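Local structure of regulatory protein PcrH (Pseudomonas aeruginosa, 2XCB) at residues E85-F90 and E123-R128; D36-F41 and L56-C61. The protein binds the chaperone-binding region of the translocator PopD and probably acts as its type III secretion chaperone, through an all-helical, TPR-like fold. One frame throughout, in Å; residues are numbered along the deposited sequence.

Overall arrangement
Both contacts are largely buried helix-to-helix packing in an all-helical, TPR-like chain, and they lie on opposite sides of its centre, about 20 Å apart between contact centres. Contact 2 joins two helices consecutive in the chain, 34-47 and 52-64; contact 1 joins the start of helix 87-98 to the start of helix 123-140, with helix 102-117 packed against both. No element is common to the two, yet they touch where Phe88 and Arg87 meet Leu56. Their chemistry differs: contact 2 sets a ring on a glycine backbone beside a cysteine and meets the PopD peptide through apolar packing, whereas contact 1 adds two arginines, Arg128 exposed to solvent and Arg87 hydrogen-bonded to the peptide.

Contact 1 (E85-F90 and E123-R128); sequences EPRFPF and EALAAR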
ATOM      1  N   GLU A  85      20.033   8.179  14.790  1.00 23.23           N
ATOM      2  CA  GLU A  85      19.846   8.588  13.388  1.00 22.00           C
ATOM      3  C   GLU A  85      19.924  10.106  13.224  1.00 21.82           C
ATOM      4  O   GLU A  85      19.048  10.864  13.717  1.00 19.84           O
ATOM      5  CB  GLU A  85      18.494   8.004  12.883  1.00 22.43           C
ATOM      6  CG  GLU A  85      17.985   8.534  11.582  1.00 21.55           C
ATOM      7  CD  GLU A  85      18.937   8.131  10.498  1.00 27.31           C
ATOM      8  OE1 GLU A  85      19.012   6.912  10.173  1.00 29.05           O
ATOM      9  OE2 GLU A  85      19.629   9.057  10.030  1.00 20.78           O
ATOM     10  N   PRO A  86      20.961  10.570  12.510  1.00 21.70           N
ATOM     11  CA  PRO A  86      21.223  12.010  12.279  1.00 20.38           C
ATOM     12  C   PRO A  86      20.206  12.651  11.343  1.00 20.29           C
ATOM     13  O   PRO A  86      20.011  13.879  11.420  1.00 20.77           O
ATOM     14  CB  PRO A  86      22.623  12.007  11.642  1.00 20.46           C
ATOM     15  CG  PRO A  86      22.688  10.644  10.975  1.00 23.07           C
ATOM     16  CD  PRO A  86      22.058   9.739  11.990  1.00 21.46           C
ATOM     17  N   ARG A  87      19.515  11.870  10.484  1.00 18.88           N
ATOM     18  CA  ARG A  87      18.551  12.461   9.550  0.99 17.64           C
ATOM     19  C   ARG A  87      17.396  13.180  10.234  1.00 18.75           C
ATOM     20  O   ARG A  87      16.921  14.173   9.726  1.00 19.32           O
ATOM     21  CB  ARG A  87      18.013  11.458   8.548  1.00 18.63           C
ATOM     22  CG  ARG A  87      19.036  11.170   7.473  1.00 19.76           C
ATOM     23  CD  ARG A  87      18.719   9.892   6.544  1.00 22.68           C
ATOM     24  NE  ARG A  87      18.825   8.643   7.292  1.00 25.33           N
ATOM     25  CZ  ARG A  87      18.629   7.412   6.778  1.00 29.67           C
ATOM     26  NH1 ARG A  87      18.238   7.254   5.506  1.00 27.19           N
ATOM     27  NH2 ARG A  87      18.791   6.335   7.561  1.00 28.33           N
ATOM     28  N   PHE A  88      16.927  12.653  11.350  1.00 17.30           N
ATOM     29  CA  PHE A  88      15.822  13.283  12.040  1.00 17.29           C
ATOM     30  C   PHE A  88      16.161  14.708  12.440  1.00 16.68           C
ATOM     31  O   PHE A  88      15.453  15.608  12.045  1.00 18.50           O
ATOM     32  CB  PHE A  88      15.388  12.413  13.224  1.00 17.38           C
ATOM     33  CG  PHE A  88      14.686  11.096  12.783  1.00 20.38           C
ATOM     34  CD1 PHE A  88      13.496  11.143  12.027  1.00 21.30           C
ATOM     35  CD2 PHE A  88      15.289   9.848  13.036  1.00 22.28           C
ATOM     36  CE1 PHE A  88      12.806   9.957  11.642  1.00 21.74           C
ATOM     37  CE2 PHE A  88      14.673   8.640  12.640  1.00 23.77           C
ATOM     38  CZ  PHE A  88      13.396   8.694  11.926  1.00 25.61           C
ATOM     39  N   PRO A  89      17.220  14.932  13.264  1.00 16.35           N
ATOM     40  CA  PRO A  89      17.377  16.359  13.700  1.00 16.19           C
ATOM     41  C   PRO A  89      17.858  17.229  12.548  1.00 15.91           C
ATOM     42  O   PRO A  89      17.541  18.362  12.457  1.00 14.78           O
ATOM     43  CB  PRO A  89      18.488  16.263  14.780  1.00 15.55           C
ATOM     44  CG  PRO A  89      19.066  14.883  14.675  1.00 16.30           C
ATOM     45  CD  PRO A  89      17.902  14.022  14.197  1.00 13.90           C
ATOM     46  N   PHE A  90      18.558  16.631  11.605  1.00 13.48           N
ATOM     47  CA  PHE A  90      19.003  17.391  10.454  1.00 16.18           C
ATOM     48  C   PHE A  90      17.800  17.914   9.634  1.00 17.88           C
ATOM     49  O   PHE A  90      17.686  19.166   9.433  1.00 18.04           O
ATOM     50  CB  PHE A  90      19.961  16.530   9.545  1.00 14.39           C
ATOM     51  CG  PHE A  90      20.498  17.294   8.324  1.00 20.32           C
ATOM     52  CD1 PHE A  90      21.615  18.135   8.435  1.00 22.57           C
ATOM     53  CD2 PHE A  90      19.844  17.201   7.051  1.00 21.55           C
ATOM     54  CE1 PHE A  90      22.122  18.868   7.318  1.00 19.66           C
ATOM     55  CE2 PHE A  90      20.287  17.942   5.962  1.00 20.70           C
ATOM     56  CZ  PHE A  90      21.456  18.806   6.107  1.00 21.68           C
ATOM     57  N   GLU A 123      29.458  10.343   7.097  1.00 41.76           N
ATOM     58  CA  GLU A 123      30.486  11.379   6.955  1.00 41.78           C
ATOM     59  C   GLU A 123      30.099  12.622   6.102  1.00 40.59           C
ATOM     60  O   GLU A 123      30.467  13.730   6.447  1.00 41.02           O
ATOM     61  CB  GLU A 123      31.768  10.735   6.404  1.00 42.84           C
ATOM     62  CG  GLU A 123      32.944  11.690   6.136  1.00 46.71           C
ATOM     63  CD  GLU A 123      34.257  10.932   5.801  1.00 52.86           C
ATOM     64  OE1 GLU A 123      34.267  10.130   4.828  1.00 54.53           O
ATOM     65  OE2 GLU A 123      35.278  11.136   6.509  1.00 54.90           O
ATOM     66  N   ALA A 124      29.380  12.447   4.989  1.00 38.95           N
ATOM     67  CA  ALA A 124      28.922  13.602   4.196  1.00 37.46           C
ATOM     68  C   ALA A 124      27.890  14.462   4.968  1.00 35.46           C
ATOM     69  O   ALA A 124      27.923  15.697   4.918  1.00 36.17           O
ATOM     70  CB  ALA A 124      28.341  13.136   2.850  1.00 37.12           C
ATOM     71  N   LEU A 125      26.976  13.804   5.673  1.00 32.55           N
ATOM     72  CA  LEU A 125      25.934  14.476   6.426  1.00 31.19           C
ATOM     73  C   LEU A 125      26.528  15.280   7.585  1.00 29.31           C
ATOM     74  O   LEU A 125      26.066  16.389   7.823  1.00 28.66           O
ATOM     75  CB  LEU A 125      24.861  13.481   6.950  1.00 30.60           C
ATOM     76  CG  LEU A 125      23.545  14.043   7.540  1.00 30.22           C
ATOM     77  CD1 LEU A 125      22.847  14.945   6.544  1.00 26.11           C
ATOM     78  CD2 LEU A 125      22.588  12.933   8.000  1.00 26.08           C
ATOM     79  N   ALA A 126      27.519  14.716   8.274  1.00 28.63           N
ATOM     80  CA  ALA A 126      28.221  15.385   9.357  1.00 28.93           C
ATOM     81  C   ALA A 126      28.775  16.738   8.874  1.00 29.42           C
ATOM     82  O   ALA A 126      28.551  17.751   9.509  1.00 28.18           O
ATOM     83  CB  ALA A 126      29.309  14.526   9.935  1.00 30.23           C
ATOM     84  N   ALA A 127      29.430  16.748   7.722  1.00 28.60           N
ATOM     85  CA  ALA A 127      29.955  17.983   7.124  1.00 29.26           C
ATOM     86  C   ALA A 127      28.850  18.949   6.738  1.00 27.86           C
ATOM     87  O   ALA A 127      28.967  20.153   6.967  1.00 28.56           O
ATOM     88  CB  ALA A 127      30.821  17.642   5.913  1.00 30.92           C
ATOM     89  N   ARG A 128      27.729  18.438   6.225  1.00 26.46           N
ATOM     90  CA  ARG A 128      26.596  19.316   5.903  1.00 25.55           C
ATOM     91  C   ARG A 128      25.981  19.898   7.147  1.00 25.00           C
ATOM     92  O   ARG A 128      25.588  21.038   7.117  1.00 24.76           O
ATOM     93  CB  ARG A 128      25.461  18.605   5.143  1.00 26.29           C
ATOM     94  CG  ARG A 128      25.745  18.263   3.673  1.00 28.58           C
ATOM     95  CD  ARG A 128      24.539  17.468   3.093  1.00 32.87           C
ATOM     96  NE  ARG A 128      23.392  18.327   2.797  1.00 36.26           N
ATOM     97  CZ  ARG A 128      22.137  17.910   2.650  1.00 35.89           C
ATOM     98  NH1 ARG A 128      21.812  16.628   2.811  1.00 35.26           N
ATOM     99  NH2 ARG A 128      21.206  18.799   2.340  1.00 36.87           N
TER
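Leu125 meets the 85-90 segment with both of its methyls. CD1 sits over the centre of the Phe90 ring, 3.7 Å from the centroid and 8° off the ring normal, a CH-pi contact, while CD2 rests against CB and CG of Pro86, with CG 3.8 Å away. CD2 also touches the aliphatic CG of Arg87, more loosely. Farther along the helix, Phe90 brings its CZ over the face of the Arg128 guanidinium, 3.6 Å from Arg128 CZ; the two planes stand 61° apart, so this is not a flat stack. A bend at chi3 (76°) folds the exposed Arg128 chain back across the far end of the ring. The fold is a TPR-like helical repeat array, and here the last helix, 123-140, closes on the start of helix 87-98; Pro86 and Phe90 also pack on helix 102-117, whose Phe109 meets the Phe90 ring edge-to-face. Behind this apolar layer, Glu85 caps the incoming helix: its OE2 accepts from Arg87 N at 2.9 Å through the anti lone pair. Arg87 NE to OE2 and NH2 to OE1, the latter at 2.7 Å, approach from above the carboxylate plane, a side-on salt bridge that fixes the guanidinium's rotation. Thus steadied, Arg87 gives hydrogen bonds from NH1 to the bound PopD peptide's backbone and from NH2 to one of its polar side chains.

Contact 2 (D36-F41 and L56-C61); sequences DAQKIF and LGLGAC
With CG of Phe41 anti to its carbonyl carbon (chi1 -69°), the ring swings across to lie flat on the backbone of Gly57, and a similar torsion in Cys61, SG also anti to the carbonyl carbon, turns SG back toward the 36-41 helix and the rim of that ring. Gly57 CA stands over the ring centre, 3.7 Å from the centroid and 7° off its normal, a CH-pi contact that the missing side chain makes possible. Phe41 CD2 comes to 3.4 Å from Gly57 C, so the ring also rests on the Gly57 carbonyl carbon. Cys61 SG lies at the ring edge, near its plane and 3.7 Å from Phe41 CD2, a sulfur-aromatic contact; the same sulfur is 3.5 Å from Ala37 CB. Beside the ring, CB of Phe41 packs on the backbone and CB of Leu58, and Leu58 CD1 meets Gln38 CG at 3.7 Å. Gln38 runs extended past this methyl, and its OE1 accepts a hydrogen bond from Arg62 NE. Helices 34-47 and 52-64 are neighbours in the TPR-like array; the axes of segments 36-41 and 56-61 come within 8.5 Å and run nearly antiparallel, at 152°. On the far side of helix 34-47, Asp36 and Lys39 hydrogen-bond to a second copy of PcrH. No hydrogen bond links the two segments: their cohesion rests on close apolar, CH-pi and sulfur-ring packing, consistent with a fixed Phe41 side chain, which also packs on an apolar side chain of the bound PopD peptide.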
ATOM      1  N   ASP A  36       0.934  10.890  -2.617  1.00 26.67           N
ATOM      2  CA  ASP A  36       0.687   9.468  -2.595  1.00 27.73           C
ATOM      3  C   ASP A  36       1.644   8.795  -1.630  1.00 26.45           C
ATOM      4  O   ASP A  36       1.248   7.906  -0.888  1.00 25.46           O
ATOM      5  CB  ASP A  36       0.925   8.882  -3.968  1.00 26.84           C
ATOM      6  CG  ASP A  36      -0.315   9.010  -4.883  1.00 28.10           C
ATOM      7  OD1 ASP A  36      -1.380   9.642  -4.571  1.00 25.15           O
ATOM      8  OD2 ASP A  36      -0.218   8.390  -5.898  1.00 27.23           O
ATOM      9  N   ALA A  37       2.905   9.211  -1.674  1.00 24.86           N
ATOM     10  CA  ALA A  37       3.906   8.652  -0.770  1.00 23.15           C
ATOM     11  C   ALA A  37       3.502   8.981   0.680  1.00 21.61           C
ATOM     12  O   ALA A  37       3.549   8.133   1.569  1.00 18.39           O
ATOM     13  CB  ALA A  37       5.265   9.185  -1.109  1.00 22.05           C
ATOM     14  N   GLN A  38       3.060  10.206   0.906  1.00 21.28           N
ATOM     15  CA  GLN A  38       2.631  10.551   2.280  1.00 21.18           C
ATOM     16  C   GLN A  38       1.554   9.595   2.819  1.00 21.49           C
ATOM     17  O   GLN A  38       1.545   9.229   3.991  1.00 19.67           O
ATOM     18  CB  GLN A  38       2.046  11.957   2.318  1.00 20.78           C
ATOM     19  CG  GLN A  38       1.815  12.419   3.780  1.00 20.29           C
ATOM     20  CD  GLN A  38       1.135  13.770   3.871  1.00 26.41           C
ATOM     21  OE1 GLN A  38       0.951  14.322   4.971  1.00 26.52           O
ATOM     22  NE2 GLN A  38       0.671  14.261   2.740  1.00 23.01           N
ATOM     23  N   LYS A  39       0.579   9.299   1.981  1.00 21.18           N
ATOM     24  CA  LYS A  39      -0.503   8.424   2.370  1.00 22.40           C
ATOM     25  C   LYS A  39      -0.013   7.015   2.641  1.00 21.24           C
ATOM     26  O   LYS A  39      -0.469   6.368   3.568  1.00 22.21           O
ATOM     27  CB  LYS A  39      -1.585   8.378   1.248  1.00 23.33           C
ATOM     28  CG  LYS A  39      -2.294   9.719   1.072  1.00 24.88           C
ATOM     29  CD  LYS A  39      -3.090   9.817  -0.146  1.00 27.69           C
ATOM     30  CE  LYS A  39      -4.002  11.063   0.036  1.00 35.68           C
ATOM     31  NZ  LYS A  39      -4.641  11.353  -1.268  1.00 39.66           N
ATOM     32  N   ILE A  40       0.852   6.493   1.802  1.00 21.39           N
ATOM     33  CA  ILE A  40       1.421   5.177   2.105  1.00 21.43           C
ATOM     34  C   ILE A  40       2.205   5.165   3.454  1.00 23.03           C
ATOM     35  O   ILE A  40       2.024   4.282   4.319  1.00 21.15           O
ATOM     36  CB  ILE A  40       2.273   4.749   0.909  1.00 22.68           C
ATOM     37  CG1 ILE A  40       1.334   4.630  -0.302  1.00 23.61           C
ATOM     38  CG2 ILE A  40       3.056   3.450   1.218  1.00 20.88           C
ATOM     39  CD1 ILE A  40       0.457   3.356  -0.231  1.00 30.97           C
ATOM     40  N   PHE A  41       3.014   6.225   3.693  1.00 22.47           N
ATOM     41  CA  PHE A  41       3.778   6.242   4.943  1.00 19.83           C
ATOM     42  C   PHE A  41       2.885   6.451   6.164  1.00 20.83           C
ATOM     43  O   PHE A  41       3.160   5.854   7.211  1.00 19.53           O
ATOM     44  CB  PHE A  41       4.926   7.284   4.897  1.00 18.29           C
ATOM     45  CG  PHE A  41       6.003   6.912   3.963  1.00 18.68           C
ATOM     46  CD1 PHE A  41       6.686   5.737   4.118  1.00 23.02           C
ATOM     47  CD2 PHE A  41       6.364   7.771   2.932  1.00 21.45           C
ATOM     48  CE1 PHE A  41       7.719   5.401   3.209  1.00 24.02           C
ATOM     49  CE2 PHE A  41       7.356   7.453   2.080  1.00 24.21           C
ATOM     50  CZ  PHE A  41       8.007   6.279   2.187  1.00 22.25           C
ATOM     51  N   LEU A  56      10.460   8.739   9.126  1.00 17.54           N
ATOM     52  CA  LEU A  56      11.417   9.413   8.203  1.00 17.37           C
ATOM     53  C   LEU A  56      10.719   9.617   6.903  1.00 17.68           C
ATOM     54  O   LEU A  56      10.706  10.717   6.354  1.00 18.09           O
ATOM     55  CB  LEU A  56      12.733   8.579   8.009  1.00 17.23           C
ATOM     56  CG  LEU A  56      13.785   9.442   7.245  1.00 19.36           C
ATOM     57  CD1 LEU A  56      14.100  10.736   8.038  1.00 18.48           C
ATOM     58  CD2 LEU A  56      15.038   8.652   6.936  1.00 20.19           C
ATOM     59  N   GLY A  57      10.128   8.546   6.360  1.00 18.26           N
ATOM     60  CA  GLY A  57       9.354   8.660   5.085  1.00 17.40           C
ATOM     61  C   GLY A  57       8.185   9.683   5.144  1.00 17.76           C
ATOM     62  O   GLY A  57       8.068  10.598   4.272  1.00 16.90           O
ATOM     63  N   LEU A  58       7.381   9.571   6.192  1.00 16.90           N
ATOM     64  CA  LEU A  58       6.225  10.471   6.353  1.00 16.65           C
ATOM     65  C   LEU A  58       6.791  11.898   6.451  1.00 17.79           C
ATOM     66  O   LEU A  58       6.282  12.860   5.799  1.00 18.39           O
ATOM     67  CB  LEU A  58       5.460  10.050   7.617  1.00 17.22           C
ATOM     68  CG  LEU A  58       4.217  10.874   8.029  1.00 14.41           C
ATOM     69  CD1 LEU A  58       3.260  10.953   6.858  1.00 18.63           C
ATOM     70  CD2 LEU A  58       3.463  10.451   9.353  1.00 14.68           C
ATOM     71  N   GLY A  59       7.748  12.098   7.372  1.00 16.46           N
ATOM     72  CA  GLY A  59       8.416  13.469   7.491  1.00 16.85           C
ATOM     73  C   GLY A  59       8.919  14.039   6.196  1.00 17.22           C
ATOM     74  O   GLY A  59       8.630  15.161   5.893  1.00 18.55           O
ATOM     75  N   ALA A  60       9.651  13.241   5.399  1.00 16.57           N
ATOM     76  CA  ALA A  60      10.248  13.700   4.186  1.00 17.86           C
ATOM     77  C   ALA A  60       9.154  14.140   3.189  1.00 19.75           C
ATOM     78  O   ALA A  60       9.302  15.161   2.472  1.00 18.90           O
ATOM     79  CB  ALA A  60      11.097  12.570   3.626  1.00 17.52           C
ATOM     80  N   CYS A  61       8.030  13.387   3.145  1.00 19.22           N
ATOM     81  CA  CYS A  61       6.926  13.740   2.255  1.00 20.10           C
ATOM     82  C   CYS A  61       6.294  15.053   2.591  1.00 19.74           C
ATOM     83  O   CYS A  61       6.062  15.851   1.710  1.00 19.44           O
ATOM     84  CB  CYS A  61       5.812  12.658   2.256  1.00 19.84           C
ATOM     85  SG  CYS A  61       6.341  11.198   1.525  1.00 23.79           S
TER